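PDB 7EBD: TIR-like domain-containing protein from Prevotella corporis, which belongs to the prokaryotic STING family and forms a two-subunit assembly that holds the bound C2E between its subunits. Local coordinates for residues S13-F18 / R139-L144; L21-I26 / R152-I157; I47-T52 / N132-F137. One frame throughout, in Å; residues are numbered along the deposited sequence.

Contact 1 of 3, residues S13-F18 / R139-L144. With C2E (9,9'-[(2R,3R,3aS,5S,7aR,9R,10R,10aS,12S,14aR)-3,5,10,12-tetrahydroxy-5,12-dioxidooctahydro-2H,7H-difuro[3,2-d:3',2'-j][1,3,7,9,2,8]tetraoxadiphosphacyclododecine-2,9-diyl]bis(2-amino-1,9-dihydro-6H-purin-6-one)), chain E.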
loop_
_atom_site.group_PDB
_atom_site.type_symbol
_atom_site.label_atom_id
_atom_site.label_comp_id
_atom_site.label_asym_id
_atom_site.label_seq_id
_atom_site.Cartn_x
_atom_site.Cartn_y
_atom_site.Cartn_z
ATOM N N SER A 13 -6.371 -0.617 5.530
ATOM C CA SER A 13 -5.674 -1.015 4.310
ATOM C C SER A 13 -4.298 -1.587 4.621
ATOM O O SER A 13 -3.883 -2.587 4.022
ATOM C CB SER A 13 -5.552 0.177 3.359
ATOM O OG SER A 13 -6.805 0.515 2.795
ATOM N N TYR A 14 -3.583 -0.976 5.569
ATOM C CA TYR A 14 -2.266 -1.475 5.949
ATOM C C TYR A 14 -2.359 -2.861 6.573
ATOM O O TYR A 14 -1.518 -3.728 6.307
ATOM C CB TYR A 14 -1.607 -0.483 6.909
ATOM C CG TYR A 14 -0.231 -0.877 7.394
ATOM C CD1 TYR A 14 0.824 -1.031 6.504
ATOM C CD2 TYR A 14 0.021 -1.068 8.748
ATOM C CE1 TYR A 14 2.086 -1.383 6.945
ATOM C CE2 TYR A 14 1.281 -1.417 9.198
ATOM C CZ TYR A 14 2.309 -1.576 8.292
ATOM O OH TYR A 14 3.564 -1.924 8.735
ATOM N N PHE A 15 -3.387 -3.097 7.389
ATOM C CA PHE A 15 -3.553 -4.405 8.014
ATOM C C PHE A 15 -3.932 -5.465 6.987
ATOM O O PHE A 15 -3.380 -6.572 6.997
ATOM C CB PHE A 15 -4.606 -4.319 9.119
ATOM C CG PHE A 15 -4.922 -5.638 9.768
ATOM C CD1 PHE A 15 -4.134 -6.127 10.798
ATOM C CD2 PHE A 15 -6.013 -6.387 9.352
ATOM C CE1 PHE A 15 -4.425 -7.339 11.395
ATOM C CE2 PHE A 15 -6.308 -7.601 9.945
ATOM C CZ PHE A 15 -5.513 -8.077 10.968
ATOM N N GLU A 16 -4.861 -5.141 6.084
ATOM C CA GLU A 16 -5.326 -6.121 5.106
ATOM C C GLU A 16 -4.254 -6.434 4.071
ATOM O O GLU A 16 -4.150 -7.576 3.606
ATOM C CB GLU A 16 -6.596 -5.617 4.421
ATOM C CG GLU A 16 -7.825 -5.571 5.320
ATOM C CD GLU A 16 -8.189 -6.932 5.885
ATOM O OE1 GLU A 16 -8.436 -7.028 7.105
ATOM O OE2 GLU A 16 -8.218 -7.912 5.111
ATOM N N GLY A 17 -3.455 -5.441 3.688
ATOM C CA GLY A 17 -2.483 -5.618 2.634
ATOM C C GLY A 17 -1.083 -5.990 3.061
ATOM O O GLY A 17 -0.227 -6.197 2.196
ATOM N N PHE A 18 -0.804 -6.088 4.361
ATOM C CA PHE A 18 0.555 -6.393 4.791
ATOM C C PHE A 18 0.614 -7.127 6.125
ATOM O O PHE A 18 1.127 -8.249 6.195
ATOM C CB PHE A 18 1.384 -5.109 4.875
ATOM C CG PHE A 18 2.739 -5.307 5.487
ATOM C CD1 PHE A 18 3.746 -5.947 4.781
ATOM C CD2 PHE A 18 3.007 -4.860 6.771
ATOM C CE1 PHE A 18 4.996 -6.137 5.344
ATOM C CE2 PHE A 18 4.253 -5.047 7.339
ATOM C CZ PHE A 18 5.250 -5.685 6.625
ATOM N N ARG A 139 -4.263 2.945 17.232
ATOM C CA ARG A 139 -5.358 2.307 17.955
ATOM C C ARG A 139 -6.126 1.346 17.056
ATOM O O ARG A 139 -6.429 0.215 17.455
ATOM C CB ARG A 139 -6.297 3.371 18.526
ATOM C CG ARG A 139 -7.522 2.806 19.223
ATOM C CD ARG A 139 -8.534 3.895 19.547
ATOM N NE ARG A 139 -9.103 4.493 18.340
ATOM C CZ ARG A 139 -10.189 4.038 17.722
ATOM N NH1 ARG A 139 -10.831 2.978 18.195
ATOM N NH2 ARG A 139 -10.636 4.646 16.630
ATOM N N VAL A 140 -6.449 1.778 15.834
ATOM C CA VAL A 140 -7.174 0.908 14.912
ATOM C C VAL A 140 -6.323 -0.299 14.537
ATOM O O VAL A 140 -6.821 -1.432 14.469
ATOM C CB VAL A 140 -7.625 1.694 13.667
ATOM C CG1 VAL A 140 -8.247 0.758 12.642
ATOM C CG2 VAL A 140 -8.609 2.787 14.057
ATOM N N LEU A 141 -5.026 -0.081 14.297
ATOM C CA LEU A 141 -4.148 -1.195 13.957
ATOM C C LEU A 141 -4.056 -2.191 15.106
ATOM O O LEU A 141 -4.079 -3.406 14.883
ATOM C CB LEU A 141 -2.759 -0.680 13.579
ATOM C CG LEU A 141 -1.764 -1.741 13.102
ATOM C CD1 LEU A 141 -2.291 -2.460 11.867
ATOM C CD2 LEU A 141 -0.397 -1.132 12.827
ATOM N N GLN A 142 -3.966 -1.697 16.343
ATOM C CA GLN A 142 -3.897 -2.593 17.491
ATOM C C GLN A 142 -5.200 -3.361 17.670
ATOM O O GLN A 142 -5.184 -4.552 18.003
ATOM C CB GLN A 142 -3.563 -1.799 18.754
ATOM C CG GLN A 142 -3.262 -2.666 19.963
ATOM C CD GLN A 142 -1.998 -3.481 19.780
ATOM O OE1 GLN A 142 -0.894 -2.937 19.774
ATOM N NE2 GLN A 142 -2.152 -4.791 19.625
ATOM N N LEU A 143 -6.339 -2.697 17.452
ATOM C CA LEU A 143 -7.621 -3.389 17.536
ATOM C C LEU A 143 -7.726 -4.483 16.482
ATOM O O LEU A 143 -8.235 -5.576 16.761
ATOM C CB LEU A 143 -8.771 -2.391 17.388
ATOM C CG LEU A 143 -8.986 -1.410 18.543
ATOM C CD1 LEU A 143 -10.071 -0.400 18.201
ATOM C CD2 LEU A 143 -9.335 -2.158 19.820
ATOM N N LEU A 144 -7.237 -4.216 15.269
ATOM C CA LEU A 144 -7.262 -5.240 14.228
ATOM C C LEU A 144 -6.301 -6.379 14.547
ATOM O O LEU A 144 -6.593 -7.546 14.256
ATOM C CB LEU A 144 -6.931 -4.622 12.870
ATOM C CG LEU A 144 -7.944 -3.606 12.338
ATOM C CD1 LEU A 144 -7.455 -2.985 11.040
ATOM C CD2 LEU A 144 -9.304 -4.260 12.142
HETATM P P1 C2E E . -1.797 -2.091 -0.556
HETATM O O2P C2E E . -1.570 -3.318 -1.406
HETATM O O1P C2E E . -3.136 -2.312 0.094
HETATM O "O5'" C2E E . -0.765 -1.953 0.710
HETATM C "C5'" C2E E . -1.118 -1.079 1.737
HETATM C "C4'" C2E E . 0.147 -0.758 2.584
HETATM O "O4'" C2E E . 0.593 -1.851 3.140
HETATM C "C3'" C2E E . 1.295 -0.261 1.679
HETATM O "O3'" C2E E . 1.235 1.082 1.568
HETATM C "C2'" C2E E . 2.543 -0.703 2.463
HETATM O "O2'" C2E E . 2.852 0.278 3.548
HETATM C "C1'" C2E E . 2.208 -1.845 3.007
HETATM N N9 C2E E . 2.648 -2.938 2.186
HETATM C C8 C2E E . 1.873 -3.531 1.266
HETATM N N7 C2E E . 2.660 -4.488 0.728
HETATM C C5 C2E E . 3.860 -4.453 1.322
HETATM C C6 C2E E . 5.134 -5.285 1.131
HETATM O O6 C2E E . 5.168 -6.153 0.328
HETATM N N1 C2E E . 6.289 -5.013 1.927
HETATM C C2 C2E E . 6.262 -3.959 2.906
HETATM N N2 C2E E . 7.433 -3.680 3.714
HETATM N N3 C2E E . 5.049 -3.166 3.087
HETATM C C4 C2E E . 3.853 -3.460 2.256
HETATM P P11 C2E E . 2.121 1.669 0.288
HETATM O O21 C2E E . 3.612 1.432 0.346
HETATM O O11 C2E E . 1.958 3.170 0.336
HETATM O O5A C2E E . 1.354 1.152 -1.078
HETATM C C5A C2E E . 0.147 1.838 -1.270
HETATM C C4A C2E E . -0.580 1.254 -2.419
HETATM O O4A C2E E . 0.103 1.412 -3.521
HETATM C C3A C2E E . -0.760 -0.405 -2.225
HETATM O O3A C2E E . -1.994 -0.692 -1.419
HETATM C C2A C2E E . -0.880 -0.854 -3.355
HETATM O O2A C2E E . -2.296 -0.714 -3.848
HETATM C C1A C2E E . 0.085 0.088 -4.246
HETATM N N91 C2E E . 1.288 -0.426 -4.300
HETATM C C81 C2E E . 2.385 -0.169 -3.562
HETATM N N71 C2E E . 3.365 -0.970 -4.022
HETATM C C51 C2E E . 2.870 -1.693 -5.021
HETATM C C61 C2E E . 3.509 -2.755 -5.914
HETATM O O61 C2E E . 4.643 -3.050 -5.760
HETATM N N11 C2E E . 2.736 -3.393 -6.933
HETATM C C21 C2E E . 1.354 -3.032 -7.116
HETATM N N21 C2E E . 0.568 -3.679 -8.150
HETATM N N31 C2E E . 0.748 -2.017 -6.261
HETATM C C41 C2E E . 1.563 -1.356 -5.201
#

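Contact 2 of 3, residues L21-I26 / R152-I157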
loop_
_atom_site.group_PDB
_atom_site.type_symbol
_atom_site.label_atom_id
_atom_site.label_comp_id
_atom_site.label_asym_id
_atom_site.label_seq_id
_atom_site.Cartn_x
_atom_site.Cartn_y
_atom_site.Cartn_z
ATOM N N LEU A 21 -1.045 -10.656 6.311
ATOM C CA LEU A 21 -0.319 -11.628 5.498
ATOM C C LEU A 21 1.039 -11.954 6.107
ATOM O O LEU A 21 1.463 -13.116 6.109
ATOM C CB LEU A 21 -0.152 -11.094 4.076
ATOM C CG LEU A 21 -1.394 -10.512 3.398
ATOM C CD1 LEU A 21 -1.038 -9.926 2.037
ATOM C CD2 LEU A 21 -2.485 -11.565 3.267
ATOM N N ALA A 22 1.735 -10.940 6.632
ATOM C CA ALA A 22 3.037 -11.179 7.246
ATOM C C ALA A 22 2.911 -12.044 8.495
ATOM O O ALA A 22 3.718 -12.957 8.708
ATOM C CB ALA A 22 3.713 -9.848 7.578
ATOM N N ALA A 23 1.902 -11.777 9.328
ATOM C CA ALA A 23 1.690 -12.600 10.513
ATOM C C ALA A 23 1.342 -14.033 10.132
ATOM O O ALA A 23 1.828 -14.987 10.756
ATOM C CB ALA A 23 0.588 -11.996 11.383
ATOM N N GLU A 24 0.502 -14.205 9.108
ATOM C CA GLU A 24 0.165 -15.552 8.661
ATOM C C GLU A 24 1.397 -16.287 8.153
ATOM O O GLU A 24 1.568 -17.482 8.417
ATOM C CB GLU A 24 -0.914 -15.496 7.580
ATOM C CG GLU A 24 -1.407 -16.865 7.147
ATOM C CD GLU A 24 -2.497 -16.786 6.100
ATOM O OE1 GLU A 24 -2.605 -17.730 5.289
ATOM O OE2 GLU A 24 -3.240 -15.783 6.083
ATOM N N TRP A 25 2.271 -15.588 7.426
ATOM C CA TRP A 25 3.501 -16.220 6.960
ATOM C C TRP A 25 4.400 -16.602 8.128
ATOM O O TRP A 25 4.992 -17.688 8.137
ATOM C CB TRP A 25 4.241 -15.288 6.002
ATOM C CG TRP A 25 5.532 -15.858 5.497
ATOM C CD1 TRP A 25 5.717 -16.580 4.356
ATOM C CD2 TRP A 25 6.819 -15.758 6.121
ATOM N NE1 TRP A 25 7.038 -16.934 4.226
ATOM C CE2 TRP A 25 7.736 -16.442 5.298
ATOM C CE3 TRP A 25 7.285 -15.158 7.295
ATOM C CZ2 TRP A 25 9.090 -16.538 5.609
ATOM C CZ3 TRP A 25 8.631 -15.251 7.600
ATOM C CH2 TRP A 25 9.516 -15.939 6.762
ATOM N N ILE A 26 4.518 -15.719 9.122
ATOM C CA ILE A 26 5.354 -16.011 10.284
ATOM C C ILE A 26 4.842 -17.246 11.012
ATOM O O ILE A 26 5.625 -18.105 11.437
ATOM C CB ILE A 26 5.418 -14.787 11.217
ATOM C CG1 ILE A 26 6.245 -13.669 10.583
ATOM C CG2 ILE A 26 5.991 -15.173 12.574
ATOM C CD1 ILE A 26 6.286 -12.399 11.410
ATOM N N ARG A 152 -2.080 -11.268 16.895
ATOM C CA ARG A 152 -1.938 -11.233 18.345
ATOM C C ARG A 152 -0.740 -12.055 18.801
ATOM O O ARG A 152 -0.110 -11.729 19.813
ATOM C CB ARG A 152 -3.218 -11.741 19.012
ATOM C CG ARG A 152 -3.344 -11.369 20.479
ATOM C CD ARG A 152 -4.487 -12.111 21.161
ATOM N NE ARG A 152 -5.737 -12.040 20.409
ATOM C CZ ARG A 152 -6.309 -13.081 19.812
ATOM N NH1 ARG A 152 -5.745 -14.279 19.879
ATOM N NH2 ARG A 152 -7.449 -12.925 19.149
ATOM N N GLU A 153 -0.404 -13.107 18.056
ATOM C CA GLU A 153 0.705 -13.972 18.440
ATOM C C GLU A 153 2.060 -13.328 18.162
ATOM O O GLU A 153 2.963 -13.403 19.003
ATOM C CB GLU A 153 0.591 -15.310 17.705
ATOM C CG GLU A 153 1.705 -16.299 18.002
ATOM C CD GLU A 153 1.502 -17.040 19.311
ATOM O OE1 GLU A 153 0.461 -16.823 19.967
ATOM O OE2 GLU A 153 2.385 -17.840 19.683
ATOM N N CYS A 154 2.231 -12.687 17.001
ATOM C CA CYS A 154 3.574 -12.324 16.559
ATOM C C CYS A 154 3.750 -10.872 16.116
ATOM O O CYS A 154 4.831 -10.526 15.621
ATOM C CB CYS A 154 4.016 -13.248 15.419
ATOM S SG CYS A 154 3.042 -13.059 13.912
ATOM N N VAL A 155 2.747 -10.009 16.268
ATOM C CA VAL A 155 2.845 -8.632 15.791
ATOM C C VAL A 155 2.800 -7.674 16.974
ATOM O O VAL A 155 1.972 -7.823 17.879
ATOM C CB VAL A 155 1.731 -8.300 14.777
ATOM C CG1 VAL A 155 1.895 -6.885 14.252
ATOM C CG2 VAL A 155 1.764 -9.284 13.627
ATOM N N GLU A 156 3.687 -6.679 16.950
ATOM C CA GLU A 156 3.744 -5.643 17.971
ATOM C C GLU A 156 3.979 -4.292 17.315
ATOM O O GLU A 156 4.715 -4.188 16.330
ATOM C CB GLU A 156 4.863 -5.901 18.989
ATOM C CG GLU A 156 4.584 -7.008 19.982
ATOM C CD GLU A 156 5.664 -7.104 21.039
ATOM O OE1 GLU A 156 6.195 -6.045 21.437
ATOM O OE2 GLU A 156 5.988 -8.232 21.465
ATOM N N ILE A 157 3.352 -3.261 17.871
ATOM C CA ILE A 157 3.609 -1.882 17.473
ATOM C C ILE A 157 4.685 -1.321 18.394
ATOM O O ILE A 157 4.533 -1.344 19.620
ATOM C CB ILE A 157 2.328 -1.036 17.539
ATOM C CG1 ILE A 157 1.258 -1.615 16.611
ATOM C CG2 ILE A 157 2.628 0.414 17.187
ATOM C CD1 ILE A 157 -0.054 -0.856 16.642
#

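Contact 3 of 3, residues I47-T52 / N132-F137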
loop_
_atom_site.group_PDB
_atom_site.type_symbol
_atom_site.label_atom_id
_atom_site.label_comp_id
_atom_site.label_asym_id
_atom_site.label_seq_id
_atom_site.Cartn_x
_atom_site.Cartn_y
_atom_site.Cartn_z
ATOM N N ILE A 47 6.145 -3.034 14.074
ATOM C CA ILE A 47 5.685 -1.883 13.311
ATOM C C ILE A 47 6.330 -0.641 13.910
ATOM O O ILE A 47 6.128 -0.334 15.090
ATOM C CB ILE A 47 4.153 -1.773 13.335
ATOM C CG1 ILE A 47 3.509 -3.126 13.017
ATOM C CG2 ILE A 47 3.682 -0.709 12.354
ATOM C CD1 ILE A 47 3.873 -3.683 11.660
ATOM N N LYS A 48 7.100 0.077 13.101
ATOM C CA LYS A 48 7.824 1.260 13.548
ATOM C C LYS A 48 7.121 2.501 13.017
ATOM O O LYS A 48 6.988 2.670 11.801
ATOM C CB LYS A 48 9.278 1.220 13.078
ATOM C CG LYS A 48 10.059 2.488 13.378
ATOM C CD LYS A 48 10.254 2.681 14.871
ATOM C CE LYS A 48 11.044 3.946 15.164
ATOM N NZ LYS A 48 11.253 4.139 16.626
HETATM N N MSE A 49 6.674 3.359 13.927
HETATM C CA MSE A 49 6.062 4.626 13.549
HETATM C C MSE A 49 7.138 5.678 13.320
HETATM O O MSE A 49 8.172 5.662 13.985
HETATM C CB MSE A 49 5.086 5.103 14.627
HETATM C CG MSE A 49 3.984 4.114 14.949
HETATM SE SE MSE A 49 2.833 3.787 13.416
HETATM C CE MSE A 49 1.966 5.522 13.305
ATOM N N PRO A 50 6.913 6.578 12.365
ATOM C CA PRO A 50 7.841 7.700 12.188
ATOM C C PRO A 50 7.818 8.607 13.409
ATOM O O PRO A 50 6.782 8.791 14.052
ATOM C CB PRO A 50 7.307 8.419 10.944
ATOM C CG PRO A 50 6.392 7.442 10.281
ATOM C CD PRO A 50 5.827 6.594 11.372
ATOM N N GLU A 51 8.987 9.165 13.732
ATOM C CA GLU A 51 9.081 10.093 14.856
ATOM C C GLU A 51 8.100 11.247 14.686
ATOM O O GLU A 51 7.361 11.596 15.614
ATOM C CB GLU A 51 10.512 10.614 14.982
ATOM C CG GLU A 51 11.492 9.606 15.551
ATOM C CD GLU A 51 12.902 10.151 15.625
ATOM O OE1 GLU A 51 13.066 11.389 15.574
ATOM O OE2 GLU A 51 13.848 9.343 15.729
ATOM N N THR A 52 8.080 11.846 13.501
ATOM C CA THR A 52 7.041 12.782 13.106
ATOM C C THR A 52 6.698 12.513 11.650
ATOM O O THR A 52 7.504 11.959 10.898
ATOM C CB THR A 52 7.470 14.244 13.297
ATOM O OG1 THR A 52 6.404 15.113 12.892
ATOM C CG2 THR A 52 8.712 14.554 12.469
ATOM N N ASN A 132 -2.975 13.227 16.654
ATOM C CA ASN A 132 -4.270 12.559 16.749
ATOM C C ASN A 132 -4.432 11.515 15.652
ATOM O O ASN A 132 -4.895 10.398 15.913
ATOM C CB ASN A 132 -5.401 13.586 16.684
ATOM C CG ASN A 132 -5.441 14.484 17.905
ATOM O OD1 ASN A 132 -4.897 14.146 18.957
ATOM N ND2 ASN A 132 -6.090 15.636 17.771
ATOM N N GLU A 133 -4.055 11.860 14.417
ATOM C CA GLU A 133 -4.116 10.885 13.331
ATOM C C GLU A 133 -3.203 9.696 13.607
ATOM O O GLU A 133 -3.582 8.545 13.364
ATOM C CB GLU A 133 -3.760 11.546 12.001
ATOM C CG GLU A 133 -4.881 12.391 11.414
ATOM C CD GLU A 133 -6.056 11.555 10.939
ATOM O OE1 GLU A 133 -6.036 11.107 9.773
ATOM O OE2 GLU A 133 -7.000 11.345 11.730
HETATM N N MSE A 134 -2.003 9.955 14.122
HETATM C CA MSE A 134 -1.071 8.891 14.484
HETATM C C MSE A 134 -1.649 7.955 15.541
HETATM O O MSE A 134 -1.591 6.727 15.406
HETATM C CB MSE A 134 0.242 9.486 14.998
HETATM C CG MSE A 134 1.051 10.202 13.940
HETATM SE SE MSE A 134 1.758 8.976 12.613
HETATM C CE MSE A 134 3.576 8.816 13.293
ATOM N N ASN A 135 -2.207 8.549 16.600
ATOM C CA ASN A 135 -2.753 7.755 17.692
ATOM C C ASN A 135 -3.956 6.944 17.235
ATOM O O ASN A 135 -4.109 5.783 17.629
ATOM C CB ASN A 135 -3.132 8.659 18.864
ATOM C CG ASN A 135 -1.928 9.336 19.487
ATOM O OD1 ASN A 135 -0.818 8.806 19.453
ATOM N ND2 ASN A 135 -2.144 10.513 20.063
ATOM N N ASN A 136 -4.809 7.526 16.389
ATOM C CA ASN A 136 -5.949 6.773 15.876
ATOM C C ASN A 136 -5.498 5.640 14.963
ATOM O O ASN A 136 -6.059 4.538 15.013
ATOM C CB ASN A 136 -6.909 7.703 15.139
ATOM C CG ASN A 136 -8.161 6.990 14.673
ATOM O OD1 ASN A 136 -9.023 6.640 15.478
ATOM N ND2 ASN A 136 -8.265 6.765 13.368
ATOM N N PHE A 137 -4.492 5.890 14.120
ATOM C CA PHE A 137 -3.937 4.827 13.290
ATOM C C PHE A 137 -3.431 3.680 14.154
ATOM O O PHE A 137 -3.745 2.510 13.903
ATOM C CB PHE A 137 -2.817 5.387 12.408
ATOM C CG PHE A 137 -2.071 4.342 11.621
ATOM C CD1 PHE A 137 -2.509 3.960 10.364
ATOM C CD2 PHE A 137 -0.922 3.755 12.130
ATOM C CE1 PHE A 137 -1.822 3.006 9.636
ATOM C CE2 PHE A 137 -0.233 2.799 11.407
ATOM C CZ PHE A 137 -0.684 2.425 10.157
#

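Contact 1 of 3, residues S13-F18 / R139-L144
Leu144 lies over one face of the Phe15 ring. Its CB stands 3.8 Å from the ring centroid and 10° off the normal, a CH-pi contact near the middle of the face, while Leu141 CD1 approaches the edge of the same ring near its plane. At the far end of the ring Phe15 CZ reaches the Leu144 carbonyl O at 3.5 Å. Tyr14 offers edges instead of a face: CE2 meets Leu141 CD2 at 4.0 Å on one long edge, and on the other CD1 lies 3.5 Å from O4' of C2E. Phe18 is turned to the ligand as well; one guanine of C2E passes over a face of its ring, with Phe18 CE1 3.5 Å from C2E C2.

These residues join helix 6-28 to helix 124-146, whose segments approach to 10.1 Å between axes with their N-to-C directions 43° apart. In this prokaryotic STING domain, helix 6-28 thus lies between the C2E pocket and helix 124-146, with Tyr14 touching both. The Phe15 side chain leaves with CG anti to its backbone N (chi1 176°), which sends the ring across to the neighbouring helix, and Leu144 CD1 packs against Phe15 CB at 3.7 Å, at the root of the ring. Leu141 CD1 reaches both Phe15 CB and the Tyr14 edge, while CD2 meets the Tyr14 edge. No hydrogen bond spans the two segments. The buried Tyr14 hydroxyl is hydrogen-bonded to Asp99 OD2, and OD1 of that same carboxylate bonds to C2E, placing Tyr14 in the second shell as well as the first. Ser13 OG bonds to the Ile103 O of the second subunit, and Glu16 OE1 forms a salt bridge to Lys109 of that subunit.

Contact 2 of 3, residues L21-I26 / R152-I157
Cys154 SG sits between Ala23 and Ile26, one helical turn apart on helix 6-28. Cys154 SG comes within 3.7 Å of Ala23 CB and 3.9 Å of Ile26 CG2, a van der Waals contact with no hydrogen bond across the segments. The thiol reaches the helix because chi1 of Cys154 is 66°, setting SG between the backbone N and the carbonyl carbon. Val155 adds a second touch: its CG2 methyl meets Ala23 CB at 3.7 Å, so that Cys154 SG and Val155 CG2 meet the alanine methyl side by side. Consistent with the small alanine side chain, the CA atoms of Ala23 and Cys154 are 6.3 Å apart.

Behind this first shell, Phe150 and Cys151 of helix 149-154 also pack on Ala23, while Leu45 touches both Ile26 and Val155 and Met75 lies against Ile26. Backbone hydrogen bonds of Cys154 and Glu156 with Leu45 tie residues 152-157 to strand 42-47, and the chain leaves helical geometry at Val155. Strand 155-157 thereby lines up parallel to strand 42-47 at one end of the mixed sheet. In this prokaryotic STING domain helix 6-28 lies against the mixed sheet and meets strand 155-157, outermost within this chain, at its junction with helix 149-154.

Contact 3 of 3, residues I47-T52 / N132-F137
An apolar contact with a Met-aromatic component, both methionines being selenomethionine (atom SE), joins Met49 and Pro50 of the loop after strand 42-47 to Met134 and Phe137 on helix 124-146. Met49 CE lies 3.6 Å from Phe137 CD2 and 3.5 Å from SE of Met134, a poorly ordered residue whose position is less certain, and so comes between two side chains one helical turn apart. Met49 SE stands 4.9 Å from the Phe137 ring centroid, 71° off the normal: a Met-aromatic contact with an oblique approach. Bends at chi2 and chi3 (-63° and -69°) fold the Met49 chain back to bring SE and CE to the helix.

Within the STING domain, the loop is thus held against the same long helix that packs on helix 6-28. Leu104 of helix 104-111 touches Met49, Pro50 and Phe137, and Ile10 and Ala11 of helix 6-28 pack on Phe137, so that helices 6-28, 104-111 and 124-146 meet around Phe137. The two methionine chains run past each other in opposite directions, and the Met134 methyl lies over Pro50, CE being 3.7 Å from CD. Farther along the loop, Thr52 OG1 is hydrogen-bonded to Glu130 OE2, a polar link to helix 124-146 one turn before Met134.

In the fold
From the N terminus, helix 6-28 supplies residues 13-18 to contact 1 and then 21-26 to contact 2. After strand 42-47 comes the loop of contact 3. The chain returns along helix 124-146, where 132-137 closes contact 3 and 139-144 closes contact 1; helix 149-154 and strand 155-157 then close contact 2. Contacts 1 and 2 therefore cross, and contact 3 falls within the span of both. Ile47 joins them: it packs on Tyr14 and Leu141 of contact 1, and Ile47 N lies 2.9 Å from Glu156 O of contact 2, probably a hydrogen bond. Contact 1 joins the two long helices, contact 2 ties helix 6-28 to strand 155-157, and contact 3 helix 124-146 to the loop.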